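Local coordinates for mRNA-binding protein PUF3 (Saccharomyces cerevisiae, PDB 3K49) that binds the 3' untranslated regions of mRNAs, mostly those for mitochondrial proteins such as COX17, and promotes COX17 mRNA deadenylation and decay, at residues I29-L34 with V60-I65; R66-I70 with T96-F101; I226-Q232 with I243-I248; V251-V255 with L282-I287. All blocks are in the same frame, centred on the assembly; numbering follows the deposited sequence.

Contact 1: I29-L34 with V60-I65; sequences IFGHSL and VIFNEI
A polar contact between a carboxylate and the start of a helix joins Ser33 to Glu64 near the N-terminal end of the Pumilio alpha-solenoid, where the turn leading into helix 33-37 lies against the last turns of helix 55-65. The evidence for the polar link is the backbone N of Ser33, which donates to Glu64 OE1 at 3.0 Å with an N-H...O angle of 154°. OE1 is approached on its syn side, the donor standing 26° off the carboxylate plane, so an amide of the opening helical turn is satisfied by a side chain from another helix. Glu64 spans the gap because CG lies anti to its backbone N (chi1 -160°) and the chain runs extended from there. Ser33 OG also falls beside OE2, but the modelled approach is too close to carry weight. A type I turn from Ile29 to His32 bends the chain here, with His32 at the N-cap position. Apolar packing accompanies the polar link: Ile65 CG2 packs 3.5 Å from Ser33 CB, while Ile29 CD1 lies 3.9 Å from Ile61 CD1. Ile61 and Ile65 also pack on Phe85. At the exposed margin, Val60 CG1 meets the edge of the Phe30 ring, 3.5 Å from CD1.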
loop_
_atom_site.group_PDB
_atom_site.type_symbol
_atom_site.label_atom_id
_atom_site.label_comp_id
_atom_site.label_asym_id
_atom_site.label_seq_id
_atom_site.Cartn_x
_atom_site.Cartn_y
_atom_site.Cartn_z
ATOM N N ILE A 29 29.550 -13.450 -25.936
ATOM C CA ILE A 29 29.666 -12.023 -25.696
ATOM C C ILE A 29 30.779 -11.683 -24.730
ATOM O O ILE A 29 30.821 -10.567 -24.229
ATOM C CB ILE A 29 28.336 -11.423 -25.166
ATOM C CG1 ILE A 29 28.167 -11.700 -23.666
ATOM C CG2 ILE A 29 27.146 -11.987 -25.945
ATOM C CD1 ILE A 29 26.762 -11.437 -23.155
ATOM N N PHE A 30 31.685 -12.625 -24.472
ATOM C CA PHE A 30 32.753 -12.388 -23.496
ATOM C C PHE A 30 33.528 -11.095 -23.726
ATOM O O PHE A 30 34.147 -10.566 -22.798
ATOM C CB PHE A 30 33.728 -13.549 -23.415
ATOM C CG PHE A 30 34.953 -13.241 -22.601
ATOM C CD1 PHE A 30 34.974 -13.483 -21.238
ATOM C CD2 PHE A 30 36.089 -12.700 -23.202
ATOM C CE1 PHE A 30 36.105 -13.206 -20.486
ATOM C CE2 PHE A 30 37.226 -12.418 -22.456
ATOM C CZ PHE A 30 37.237 -12.672 -21.097
ATOM N N GLY A 31 33.501 -10.571 -24.945
ATOM C CA GLY A 31 34.104 -9.268 -25.156
ATOM C C GLY A 31 33.358 -8.090 -24.518
ATOM O O GLY A 31 33.976 -7.165 -23.967
ATOM N N HIS A 32 32.027 -8.145 -24.571
ATOM C CA HIS A 32 31.210 -6.939 -24.524
ATOM C C HIS A 32 30.021 -7.004 -23.578
ATOM O O HIS A 32 28.924 -6.557 -23.924
ATOM C CB HIS A 32 30.729 -6.634 -25.939
ATOM C CG HIS A 32 31.798 -6.771 -26.971
ATOM N ND1 HIS A 32 32.004 -5.859 -27.961
ATOM C CD2 HIS A 32 32.711 -7.723 -27.196
ATOM C CE1 HIS A 32 32.999 -6.241 -28.732
ATOM N NE2 HIS A 32 33.450 -7.371 -28.288
ATOM N N SER A 33 30.244 -7.528 -22.377
ATOM C CA SER A 33 29.153 -7.704 -21.420
ATOM C C SER A 33 28.560 -6.369 -20.926
ATOM O O SER A 33 27.341 -6.167 -20.970
ATOM C CB SER A 33 29.615 -8.553 -20.238
ATOM O OG SER A 33 30.035 -9.830 -20.671
ATOM N N LEU A 34 29.426 -5.473 -20.461
ATOM C CA LEU A 34 29.007 -4.172 -19.948
ATOM C C LEU A 34 28.175 -3.427 -20.980
ATOM O O LEU A 34 27.162 -2.823 -20.655
ATOM C CB LEU A 34 30.220 -3.336 -19.561
ATOM C CG LEU A 34 29.877 -2.162 -18.650
ATOM C CD1 LEU A 34 29.484 -2.696 -17.287
ATOM C CD2 LEU A 34 31.041 -1.185 -18.544
ATOM N N VAL A 60 31.409 -16.305 -15.833
ATOM C CA VAL A 60 32.159 -15.571 -16.846
ATOM C C VAL A 60 31.598 -14.177 -17.048
ATOM O O VAL A 60 32.358 -13.212 -17.149
ATOM C CB VAL A 60 32.281 -16.343 -18.186
ATOM C CG1 VAL A 60 32.774 -15.431 -19.282
ATOM C CG2 VAL A 60 33.227 -17.523 -18.010
ATOM N N ILE A 61 30.273 -14.074 -17.105
ATOM C CA ILE A 61 29.615 -12.769 -17.161
ATOM C C ILE A 61 29.912 -11.951 -15.909
ATOM O O ILE A 61 30.305 -10.792 -16.002
ATOM C CB ILE A 61 28.095 -12.895 -17.291
ATOM C CG1 ILE A 61 27.738 -13.716 -18.528
ATOM C CG2 ILE A 61 27.472 -11.509 -17.382
ATOM C CD1 ILE A 61 28.042 -13.009 -19.841
ATOM N N PHE A 62 29.741 -12.562 -14.740
ATOM C CA PHE A 62 29.920 -11.840 -13.480
ATOM C C PHE A 62 31.332 -11.310 -13.286
ATOM O O PHE A 62 31.518 -10.146 -12.941
ATOM C CB PHE A 62 29.545 -12.708 -12.281
ATOM C CG PHE A 62 29.704 -12.013 -10.955
ATOM C CD1 PHE A 62 30.893 -12.102 -10.244
ATOM C CD2 PHE A 62 28.649 -11.272 -10.411
ATOM C CE1 PHE A 62 31.041 -11.460 -9.020
ATOM C CE2 PHE A 62 28.776 -10.632 -9.180
ATOM C CZ PHE A 62 29.975 -10.723 -8.484
ATOM N N ASN A 63 32.329 -12.163 -13.484
ATOM C CA ASN A 63 33.713 -11.751 -13.256
ATOM C C ASN A 63 34.133 -10.660 -14.236
ATOM O O ASN A 63 35.106 -9.934 -14.014
ATOM C CB ASN A 63 34.658 -12.956 -13.304
ATOM C CG ASN A 63 34.347 -13.975 -12.218
ATOM O OD1 ASN A 63 33.612 -13.679 -11.270
ATOM N ND2 ASN A 63 34.894 -15.182 -12.353
ATOM N N GLU A 64 33.364 -10.533 -15.308
ATOM C CA GLU A 64 33.608 -9.502 -16.293
ATOM C C GLU A 64 32.981 -8.152 -15.913
ATOM O O GLU A 64 33.577 -7.104 -16.144
ATOM C CB GLU A 64 33.074 -9.959 -17.651
ATOM C CG GLU A 64 33.666 -9.221 -18.839
ATOM C CD GLU A 64 32.828 -9.391 -20.096
ATOM O OE1 GLU A 64 32.607 -8.386 -20.822
ATOM O OE2 GLU A 64 32.382 -10.535 -20.346
ATOM N N ILE A 65 31.779 -8.167 -15.342
ATOM C CA ILE A 65 31.085 -6.908 -15.080
ATOM C C ILE A 65 31.129 -6.498 -13.624
ATOM O O ILE A 65 30.549 -5.489 -13.269
ATOM C CB ILE A 65 29.597 -6.965 -15.481
ATOM C CG1 ILE A 65 28.882 -8.051 -14.668
ATOM C CG2 ILE A 65 29.438 -7.175 -16.978
ATOM C CD1 ILE A 65 27.389 -7.925 -14.649
#

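Contact 2: R66-I70 with T96-F101; sequences RDDAI and TLVDQF
Arg66 O takes two hydrogen bonds from opposite faces of its carbonyl plane, from Ala69 N in its own segment and from Gln100 NE2 across the contact. The Gln100 bond measures 2.9 Å with an N-H...O angle of 157°; NE2 sits above the carbonyl plane, yet the acceptor lies within the plane of the Gln100 amide. The other end of that amide is held too: water 1 donates to Gln100 OE1 and to Asp67 O, each at 2.6 Å, and accepts from Ile70 N, consistent with one fixed rotation of the amide. The contact joins Pumilio 2 to the first residues of Pumilio 3 in the alpha-solenoid, the turn before helix 69-74 being seated on the C-terminal part of helix 91-101. Beside the amide, Ala69 CB packs 3.8 Å from Leu97 CD2. Thr96 CG2 lies over one face of the Arg66 guanidinium, 3.5 Å from NH2, while Thr96 OG1 bonds to Ile92 O. Ile70 CD1 reaches the edge of the Phe101 ring, 4.0 Å from CD1.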
loop_
_atom_site.group_PDB
_atom_site.type_symbol
_atom_site.label_atom_id
_atom_site.label_comp_id
_atom_site.label_asym_id
_atom_site.label_seq_id
_atom_site.Cartn_x
_atom_site.Cartn_y
_atom_site.Cartn_z
ATOM N N ARG A 66 31.797 -7.268 -12.772
ATOM C CA ARG A 66 31.679 -7.040 -11.334
ATOM C C ARG A 66 32.229 -5.683 -10.924
ATOM O O ARG A 66 31.657 -5.000 -10.069
ATOM C CB ARG A 66 32.369 -8.142 -10.532
ATOM C CG ARG A 66 33.861 -8.155 -10.698
ATOM C CD ARG A 66 34.464 -9.337 -9.991
ATOM N NE ARG A 66 34.751 -9.054 -8.588
ATOM C CZ ARG A 66 35.199 -9.967 -7.731
ATOM N NH1 ARG A 66 35.398 -11.214 -8.138
ATOM N NH2 ARG A 66 35.447 -9.642 -6.470
ATOM N N ASP A 67 33.337 -5.285 -11.534
ATOM C CA ASP A 67 33.944 -4.011 -11.184
ATOM C C ASP A 67 33.051 -2.818 -11.545
ATOM O O ASP A 67 33.221 -1.720 -11.015
ATOM C CB ASP A 67 35.327 -3.887 -11.817
ATOM C CG ASP A 67 36.369 -4.689 -11.075
ATOM O OD1 ASP A 67 37.523 -4.771 -11.557
ATOM O OD2 ASP A 67 36.023 -5.236 -10.004
ATOM N N ASP A 68 32.092 -3.043 -12.436
ATOM C CA ASP A 68 31.174 -1.996 -12.851
ATOM C C ASP A 68 29.773 -2.247 -12.317
ATOM O O ASP A 68 28.804 -1.788 -12.906
ATOM C CB ASP A 68 31.138 -1.899 -14.373
ATOM C CG ASP A 68 32.502 -1.615 -14.968
ATOM O OD1 ASP A 68 33.513 -2.010 -14.347
ATOM O OD2 ASP A 68 32.569 -1.000 -16.055
ATOM N N ALA A 69 29.672 -2.972 -11.205
ATOM C CA ALA A 69 28.383 -3.292 -10.598
ATOM C C ALA A 69 27.622 -2.040 -10.130
ATOM O O ALA A 69 26.437 -1.890 -10.429
ATOM C CB ALA A 69 28.576 -4.260 -9.456
ATOM N N ILE A 70 28.301 -1.145 -9.412
ATOM C CA ILE A 70 27.691 0.112 -8.967
ATOM C C ILE A 70 27.107 0.880 -10.148
ATOM O O ILE A 70 25.946 1.286 -10.124
ATOM C CB ILE A 70 28.706 1.029 -8.273
ATOM C CG1 ILE A 70 28.979 0.554 -6.850
ATOM C CG2 ILE A 70 28.202 2.470 -8.271
ATOM C CD1 ILE A 70 27.715 0.327 -6.042
ATOM N N THR A 96 29.963 -10.592 -2.936
ATOM C CA THR A 96 30.823 -9.643 -3.617
ATOM C C THR A 96 30.107 -8.340 -3.939
ATOM O O THR A 96 30.681 -7.263 -3.805
ATOM C CB THR A 96 31.393 -10.260 -4.908
ATOM O OG1 THR A 96 32.317 -11.302 -4.565
ATOM C CG2 THR A 96 32.091 -9.205 -5.763
ATOM N N LEU A 97 28.859 -8.446 -4.386
ATOM C CA LEU A 97 28.047 -7.279 -4.688
ATOM C C LEU A 97 27.727 -6.510 -3.409
ATOM O O LEU A 97 27.802 -5.280 -3.371
ATOM C CB LEU A 97 26.752 -7.709 -5.361
ATOM C CG LEU A 97 26.868 -8.410 -6.706
ATOM C CD1 LEU A 97 25.466 -8.811 -7.204
ATOM C CD2 LEU A 97 27.582 -7.530 -7.701
ATOM N N VAL A 98 27.372 -7.251 -2.360
ATOM C CA VAL A 98 27.082 -6.648 -1.075
ATOM C C VAL A 98 28.285 -5.839 -0.604
ATOM O O VAL A 98 28.149 -4.702 -0.155
ATOM C CB VAL A 98 26.688 -7.705 -0.018
ATOM C CG1 VAL A 98 26.689 -7.103 1.376
ATOM C CG2 VAL A 98 25.318 -8.275 -0.323
ATOM N N ASP A 99 29.468 -6.424 -0.723
ATOM C CA ASP A 99 30.682 -5.745 -0.299
ATOM C C ASP A 99 30.970 -4.495 -1.125
ATOM O O ASP A 99 31.716 -3.625 -0.688
ATOM C CB ASP A 99 31.866 -6.705 -0.332
ATOM C CG ASP A 99 31.656 -7.911 0.573
ATOM O OD1 ASP A 99 30.689 -7.898 1.373
ATOM O OD2 ASP A 99 32.449 -8.877 0.481
ATOM N N GLN A 100 30.377 -4.403 -2.310
ATOM C CA GLN A 100 30.447 -3.166 -3.084
ATOM C C GLN A 100 29.362 -2.156 -2.683
ATOM O O GLN A 100 29.406 -0.994 -3.093
ATOM C CB GLN A 100 30.352 -3.452 -4.580
ATOM C CG GLN A 100 31.635 -3.972 -5.181
ATOM C CD GLN A 100 31.517 -4.147 -6.669
ATOM O OE1 GLN A 100 30.879 -3.338 -7.347
ATOM N NE2 GLN A 100 32.119 -5.213 -7.194
ATOM N N PHE A 101 28.382 -2.605 -1.901
ATOM C CA PHE A 101 27.300 -1.723 -1.478
ATOM C C PHE A 101 27.665 -1.047 -0.161
ATOM O O PHE A 101 27.274 0.101 0.087
ATOM C CB PHE A 101 25.965 -2.471 -1.363
ATOM C CG PHE A 101 25.417 -2.950 -2.682
ATOM C CD1 PHE A 101 25.906 -2.446 -3.885
ATOM C CD2 PHE A 101 24.398 -3.892 -2.719
ATOM C CE1 PHE A 101 25.403 -2.888 -5.112
ATOM C CE2 PHE A 101 23.877 -4.333 -3.938
ATOM C CZ PHE A 101 24.381 -3.832 -5.142
HETATM O O HOH W 1 31.506 -1.448 -9.045
#

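Contact 3: I226-Q232 with I243-I248; sequences IQYVLQQ and IKQEII. With nucleotides of chain B.
Leu230 and Ile247 meet between the RNA-reading helix of Pumilio 6, helix 222-230, and helix 238-252. The short axes of 226-230 and 243-248 approach to 9.8 Å at 118° between their directions, a steep crossing filled by branched apolar side chains. Ile247 uses both of its branches: CG2 sits 3.5 Å from Leu230 CD2 and also touches Ile226 CG2, whereas CD1 lies 3.7 Å from Val229 CG1. Where helix 222-230 ends, Lys244 crosses fully extended, CG anti to its backbone N (chi1 -173°). Its NZ finds its strongest partner in Tyr274 O, outside the two segments, and also donates to Gln232 O at 3.1 Å, nearly in line with the C=O bond (166°), and weakly to Leu230 O. A methionine in place of Lys244 would probably leave the carbonyls of Gln232 and Tyr274 without this shared donor and the turn after helix 222-230 less firmly held. On the RNA side, Gln227 NE2 donates to O4 of U5 of chain B at 2.6 Å and to Asn223 O. One helix has an apolar side packed on its neighbour and a polar side turned to a base, as is typical of the PUF repeat.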
loop_
_atom_site.group_PDB
_atom_site.type_symbol
_atom_site.label_atom_id
_atom_site.label_comp_id
_atom_site.label_asym_id
_atom_site.label_seq_id
_atom_site.Cartn_x
_atom_site.Cartn_y
_atom_site.Cartn_z
ATOM N N ILE A 226 -6.493 4.959 8.826
ATOM C CA ILE A 226 -7.684 4.682 9.609
ATOM C C ILE A 226 -8.254 3.333 9.174
ATOM O O ILE A 226 -8.618 2.503 10.000
ATOM C CB ILE A 226 -8.786 5.783 9.432
ATOM C CG1 ILE A 226 -8.305 7.157 9.921
ATOM C CG2 ILE A 226 -10.067 5.367 10.134
ATOM C CD1 ILE A 226 -7.741 7.137 11.332
ATOM N N GLN A 227 -8.342 3.132 7.865
ATOM C CA GLN A 227 -8.904 1.910 7.320
ATOM C C GLN A 227 -8.115 0.690 7.747
ATOM O O GLN A 227 -8.681 -0.374 8.011
ATOM C CB GLN A 227 -8.956 1.998 5.806
ATOM C CG GLN A 227 -9.898 3.071 5.340
ATOM C CD GLN A 227 -10.065 3.093 3.839
ATOM O OE1 GLN A 227 -10.661 2.183 3.251
ATOM N NE2 GLN A 227 -9.563 4.148 3.210
ATOM N N TYR A 228 -6.802 0.850 7.831
ATOM C CA TYR A 228 -5.960 -0.261 8.230
ATOM C C TYR A 228 -6.219 -0.611 9.685
ATOM O O TYR A 228 -6.252 -1.781 10.033
ATOM C CB TYR A 228 -4.468 0.034 8.006
ATOM C CG TYR A 228 -3.596 -1.067 8.557
ATOM C CD1 TYR A 228 -3.422 -2.255 7.853
ATOM C CD2 TYR A 228 -2.987 -0.937 9.801
ATOM C CE1 TYR A 228 -2.648 -3.270 8.360
ATOM C CE2 TYR A 228 -2.210 -1.948 10.320
ATOM C CZ TYR A 228 -2.047 -3.116 9.597
ATOM O OH TYR A 228 -1.271 -4.134 10.105
ATOM N N VAL A 229 -6.388 0.399 10.537
ATOM C CA VAL A 229 -6.742 0.150 11.935
ATOM C C VAL A 229 -8.113 -0.509 12.069
ATOM O O VAL A 229 -8.290 -1.417 12.877
ATOM C CB VAL A 229 -6.755 1.437 12.760
ATOM C CG1 VAL A 229 -7.128 1.121 14.193
ATOM C CG2 VAL A 229 -5.393 2.136 12.675
ATOM N N LEU A 230 -9.074 -0.056 11.267
ATOM C CA LEU A 230 -10.430 -0.610 11.285
ATOM C C LEU A 230 -10.483 -2.094 10.938
ATOM O O LEU A 230 -11.322 -2.834 11.455
ATOM C CB LEU A 230 -11.351 0.147 10.323
ATOM C CG LEU A 230 -11.855 1.543 10.724
ATOM C CD1 LEU A 230 -12.668 2.145 9.595
ATOM C CD2 LEU A 230 -12.688 1.473 11.971
ATOM N N GLN A 231 -9.606 -2.534 10.047
ATOM C CA GLN A 231 -9.714 -3.898 9.557
ATOM C C GLN A 231 -8.927 -4.892 10.392
ATOM O O GLN A 231 -8.876 -6.073 10.065
ATOM C CB GLN A 231 -9.269 -3.983 8.112
ATOM C CG GLN A 231 -7.812 -4.283 7.956
ATOM C CD GLN A 231 -7.446 -4.469 6.508
ATOM O OE1 GLN A 231 -8.225 -4.113 5.616
ATOM N NE2 GLN A 231 -6.263 -5.031 6.257
ATOM N N GLN A 232 -8.319 -4.419 11.471
ATOM C CA GLN A 232 -7.694 -5.314 12.430
ATOM C C GLN A 232 -8.753 -6.099 13.201
ATOM O O GLN A 232 -9.914 -5.700 13.259
ATOM C CB GLN A 232 -6.828 -4.524 13.400
ATOM C CG GLN A 232 -5.709 -3.778 12.725
ATOM C CD GLN A 232 -4.788 -4.700 11.962
ATOM O OE1 GLN A 232 -4.182 -5.591 12.544
ATOM N NE2 GLN A 232 -4.665 -4.479 10.654
ATOM N N ILE A 243 -8.563 2.232 20.090
ATOM C CA ILE A 243 -8.529 3.163 18.965
ATOM C C ILE A 243 -9.603 2.813 17.942
ATOM O O ILE A 243 -10.209 3.697 17.337
ATOM C CB ILE A 243 -7.154 3.168 18.275
ATOM C CG1 ILE A 243 -6.056 3.514 19.282
ATOM C CG2 ILE A 243 -7.145 4.145 17.107
ATOM C CD1 ILE A 243 -6.225 4.870 19.929
ATOM N N LYS A 244 -9.842 1.518 17.748
ATOM C CA LYS A 244 -10.878 1.106 16.810
ATOM C C LYS A 244 -12.247 1.597 17.266
ATOM O O LYS A 244 -13.103 1.925 16.447
ATOM C CB LYS A 244 -10.896 -0.404 16.615
ATOM C CG LYS A 244 -11.848 -0.842 15.515
ATOM C CD LYS A 244 -11.854 -2.351 15.360
ATOM C CE LYS A 244 -12.854 -2.820 14.313
ATOM N NZ LYS A 244 -12.581 -4.247 13.924
ATOM N N GLN A 245 -12.440 1.654 18.579
ATOM C CA GLN A 245 -13.673 2.168 19.153
ATOM C C GLN A 245 -13.834 3.688 18.932
ATOM O O GLN A 245 -14.893 4.145 18.500
ATOM C CB GLN A 245 -13.756 1.811 20.644
ATOM C CG GLN A 245 -15.060 2.241 21.337
ATOM C CD GLN A 245 -16.291 1.532 20.784
ATOM O OE1 GLN A 245 -16.204 0.405 20.315
ATOM N NE2 GLN A 245 -17.438 2.195 20.838
ATOM N N GLU A 246 -12.787 4.466 19.215
ATOM C CA GLU A 246 -12.824 5.920 18.983
ATOM C C GLU A 246 -13.073 6.260 17.523
ATOM O O GLU A 246 -13.563 7.337 17.202
ATOM C CB GLU A 246 -11.525 6.600 19.443
ATOM C CG GLU A 246 -10.972 6.014 20.740
ATOM C CD GLU A 246 -9.515 6.364 20.999
ATOM O OE1 GLU A 246 -9.185 7.575 21.028
ATOM O OE2 GLU A 246 -8.710 5.420 21.181
ATOM N N ILE A 247 -12.704 5.352 16.629
ATOM C CA ILE A 247 -12.914 5.598 15.214
ATOM C C ILE A 247 -14.385 5.389 14.912
ATOM O O ILE A 247 -15.017 6.234 14.289
ATOM C CB ILE A 247 -12.041 4.700 14.328
ATOM C CG1 ILE A 247 -10.561 5.039 14.518
ATOM C CG2 ILE A 247 -12.433 4.875 12.881
ATOM C CD1 ILE A 247 -9.604 3.930 14.082
ATOM N N ILE A 248 -14.923 4.266 15.374
ATOM C CA ILE A 248 -16.345 3.994 15.269
ATOM C C ILE A 248 -17.175 5.118 15.924
ATOM O O ILE A 248 -18.114 5.666 15.332
ATOM C CB ILE A 248 -16.699 2.674 15.972
ATOM C CG1 ILE A 248 -15.946 1.498 15.342
ATOM C CG2 ILE A 248 -18.192 2.439 15.925
ATOM C CD1 ILE A 248 -16.246 1.282 13.866
ATOM P P U B 5 -12.024 8.430 -8.080
ATOM O OP1 U B 5 -11.207 9.449 -8.776
ATOM O OP2 U B 5 -12.144 7.055 -8.629
ATOM O "O5'" U B 5 -11.513 8.295 -6.575
ATOM C "C5'" U B 5 -10.417 7.456 -6.257
ATOM C "C4'" U B 5 -9.571 8.135 -5.207
ATOM O "O4'" U B 5 -10.254 8.087 -3.937
ATOM C "C3'" U B 5 -8.228 7.504 -4.908
ATOM O "O3'" U B 5 -7.286 7.905 -5.904
ATOM C "C2'" U B 5 -7.920 8.136 -3.559
ATOM O "O2'" U B 5 -7.461 9.459 -3.716
ATOM C "C1'" U B 5 -9.304 8.156 -2.897
ATOM N N1 U B 5 -9.561 7.043 -1.958
ATOM C C2 U B 5 -9.253 7.236 -0.635
ATOM O O2 U B 5 -8.781 8.275 -0.213
ATOM N N3 U B 5 -9.512 6.164 0.187
ATOM C C4 U B 5 -10.022 4.947 -0.181
ATOM O O4 U B 5 -10.149 4.067 0.664
ATOM C C5 U B 5 -10.319 4.821 -1.575
ATOM C C6 U B 5 -10.087 5.850 -2.396
#

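Contact 4: V251-V255 with L282-I287; sequences VANNV and LIISKI
Apolar packing carries this contact, with Val255 wedged against Ile283, Lys286 and Ile287. Its two methyl groups split the work. CG1, anti to the backbone N (chi1 177°), comes within 3.3 Å of Ile287 CD1, a tight approach, while CG2 lies 4.0 Å from Ile283 CG2 and 3.8 Å from Lys286 CB. Replacing Val255 by glycine would probably open a gap, leaving Ile287 CD1 and Ile283 CG2 without their methyl partners. Ala252 CA is 4.8 Å from Ile283 CA, bringing the backbones close, and Ala252 CB rests 4.1 Å from Leu282 CG. Ile287 continues the packing onto Met304 and Met307 of helix 303-308.

Aliphatic cover comes from Lys286. CG lies 3.7 Å from Ala252 O, and the bend at chi2 (-70°) keeps CD and CE beside the same oxygen.

The polar bonds noted here do not cross the contact: Ser285 OG donates to Leu282 O at 3.0 Å from above the carbonyl plane, and Asn254 ND2 bonds back to Thr250 O, just ahead of its segment. Helices that follow one another through tight turns are characteristic of the Pumilio alpha-solenoid, here within Pumilio 7 and just past its end.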
loop_
_atom_site.group_PDB
_atom_site.type_symbol
_atom_site.label_atom_id
_atom_site.label_comp_id
_atom_site.label_asym_id
_atom_site.label_seq_id
_atom_site.Cartn_x
_atom_site.Cartn_y
_atom_site.Cartn_z
ATOM N N VAL A 251 -17.031 8.149 13.857
ATOM C CA VAL A 251 -17.819 7.982 12.640
ATOM C C VAL A 251 -19.313 8.015 12.973
ATOM O O VAL A 251 -20.123 8.550 12.211
ATOM C CB VAL A 251 -17.504 6.665 11.903
ATOM C CG1 VAL A 251 -18.373 6.547 10.662
ATOM C CG2 VAL A 251 -16.035 6.586 11.533
ATOM N N ALA A 252 -19.676 7.437 14.113
ATOM C CA ALA A 252 -21.053 7.494 14.567
ATOM C C ALA A 252 -21.522 8.955 14.694
ATOM O O ALA A 252 -22.563 9.338 14.155
ATOM C CB ALA A 252 -21.205 6.757 15.879
ATOM N N ASN A 253 -20.737 9.775 15.382
ATOM C CA ASN A 253 -21.102 11.175 15.603
ATOM C C ASN A 253 -21.215 12.017 14.321
ATOM O O ASN A 253 -21.730 13.140 14.352
ATOM C CB ASN A 253 -20.110 11.840 16.557
ATOM C CG ASN A 253 -20.062 11.170 17.913
ATOM O OD1 ASN A 253 -21.067 10.640 18.392
ATOM N ND2 ASN A 253 -18.888 11.196 18.549
ATOM N N ASN A 254 -20.747 11.481 13.198
ATOM C CA ASN A 254 -20.687 12.264 11.965
ATOM C C ASN A 254 -21.149 11.510 10.736
ATOM O O ASN A 254 -20.793 11.869 9.607
ATOM C CB ASN A 254 -19.258 12.748 11.728
ATOM C CG ASN A 254 -18.790 13.695 12.801
ATOM O OD1 ASN A 254 -19.049 14.900 12.730
ATOM N ND2 ASN A 254 -18.109 13.158 13.817
ATOM N N VAL A 255 -21.942 10.468 10.954
ATOM C CA VAL A 255 -22.222 9.514 9.897
ATOM C C VAL A 255 -22.551 10.164 8.574
ATOM O O VAL A 255 -22.023 9.784 7.529
ATOM C CB VAL A 255 -23.386 8.609 10.249
ATOM C CG1 VAL A 255 -23.660 7.684 9.078
ATOM C CG2 VAL A 255 -23.065 7.811 11.500
ATOM N N LEU A 282 -24.323 0.711 16.359
ATOM C CA LEU A 282 -24.076 2.078 16.801
ATOM C C LEU A 282 -24.094 3.065 15.636
ATOM O O LEU A 282 -24.595 4.180 15.762
ATOM C CB LEU A 282 -22.738 2.156 17.526
ATOM C CG LEU A 282 -22.457 3.518 18.139
ATOM C CD1 LEU A 282 -23.719 4.016 18.793
ATOM C CD2 LEU A 282 -21.310 3.428 19.137
ATOM N N ILE A 283 -23.540 2.658 14.501
ATOM C CA ILE A 283 -23.472 3.532 13.343
ATOM C C ILE A 283 -24.791 3.561 12.582
ATOM O O ILE A 283 -25.229 4.613 12.117
ATOM C CB ILE A 283 -22.346 3.091 12.386
ATOM C CG1 ILE A 283 -20.983 3.229 13.066
ATOM C CG2 ILE A 283 -22.401 3.877 11.079
ATOM C CD1 ILE A 283 -19.865 2.569 12.293
ATOM N N ILE A 284 -25.414 2.398 12.441
ATOM C CA ILE A 284 -26.626 2.278 11.640
ATOM C C ILE A 284 -27.819 2.915 12.348
ATOM O O ILE A 284 -28.747 3.407 11.708
ATOM C CB ILE A 284 -26.917 0.810 11.306
ATOM C CG1 ILE A 284 -25.707 0.199 10.595
ATOM C CG2 ILE A 284 -28.176 0.692 10.454
ATOM C CD1 ILE A 284 -25.855 -1.256 10.247
ATOM N N SER A 285 -27.774 2.922 13.676
ATOM C CA SER A 285 -28.832 3.529 14.476
ATOM C C SER A 285 -28.896 5.043 14.286
ATOM O O SER A 285 -29.768 5.714 14.841
ATOM C CB SER A 285 -28.644 3.193 15.959
ATOM O OG SER A 285 -27.509 3.847 16.495
ATOM N N LYS A 286 -27.969 5.578 13.498
ATOM C CA LYS A 286 -27.939 7.005 13.211
ATOM C C LYS A 286 -28.725 7.308 11.941
ATOM O O LYS A 286 -29.159 8.440 11.721
ATOM C CB LYS A 286 -26.493 7.488 13.056
ATOM C CG LYS A 286 -25.626 7.251 14.282
ATOM C CD LYS A 286 -26.042 8.155 15.430
ATOM C CE LYS A 286 -25.140 7.960 16.640
ATOM N NZ LYS A 286 -25.323 9.055 17.635
ATOM N N ILE A 287 -28.915 6.287 11.113
ATOM C CA ILE A 287 -29.510 6.472 9.798
ATOM C C ILE A 287 -30.853 5.771 9.672
ATOM O O ILE A 287 -31.681 6.146 8.846
ATOM C CB ILE A 287 -28.576 5.942 8.698
ATOM C CG1 ILE A 287 -27.183 6.545 8.851
ATOM C CG2 ILE A 287 -29.133 6.258 7.318
ATOM C CD1 ILE A 287 -26.233 6.104 7.769
#

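Contacts 1, 2 and 4 are alike in place: each sets the turn before a short helix against the end of a later helix, whereas contact 3 packs two neighbouring helices at a steep angle. Contacts 1 and 2 are partly buried, contacts 3 and 4 buried, but the chemistry does not simply follow burial. A carboxylate or an amide bridges the first two, a lysine end fastens the third beside an isoleucine-rich interior, and the fourth is carried by side-chain packing. Contacts 1 and 2 touch through Phe62, contacts 3 and 4 share helix 238-252 and meet at Ile248 and Ile283, and the two pairs lie on opposite sides of the chain's centre.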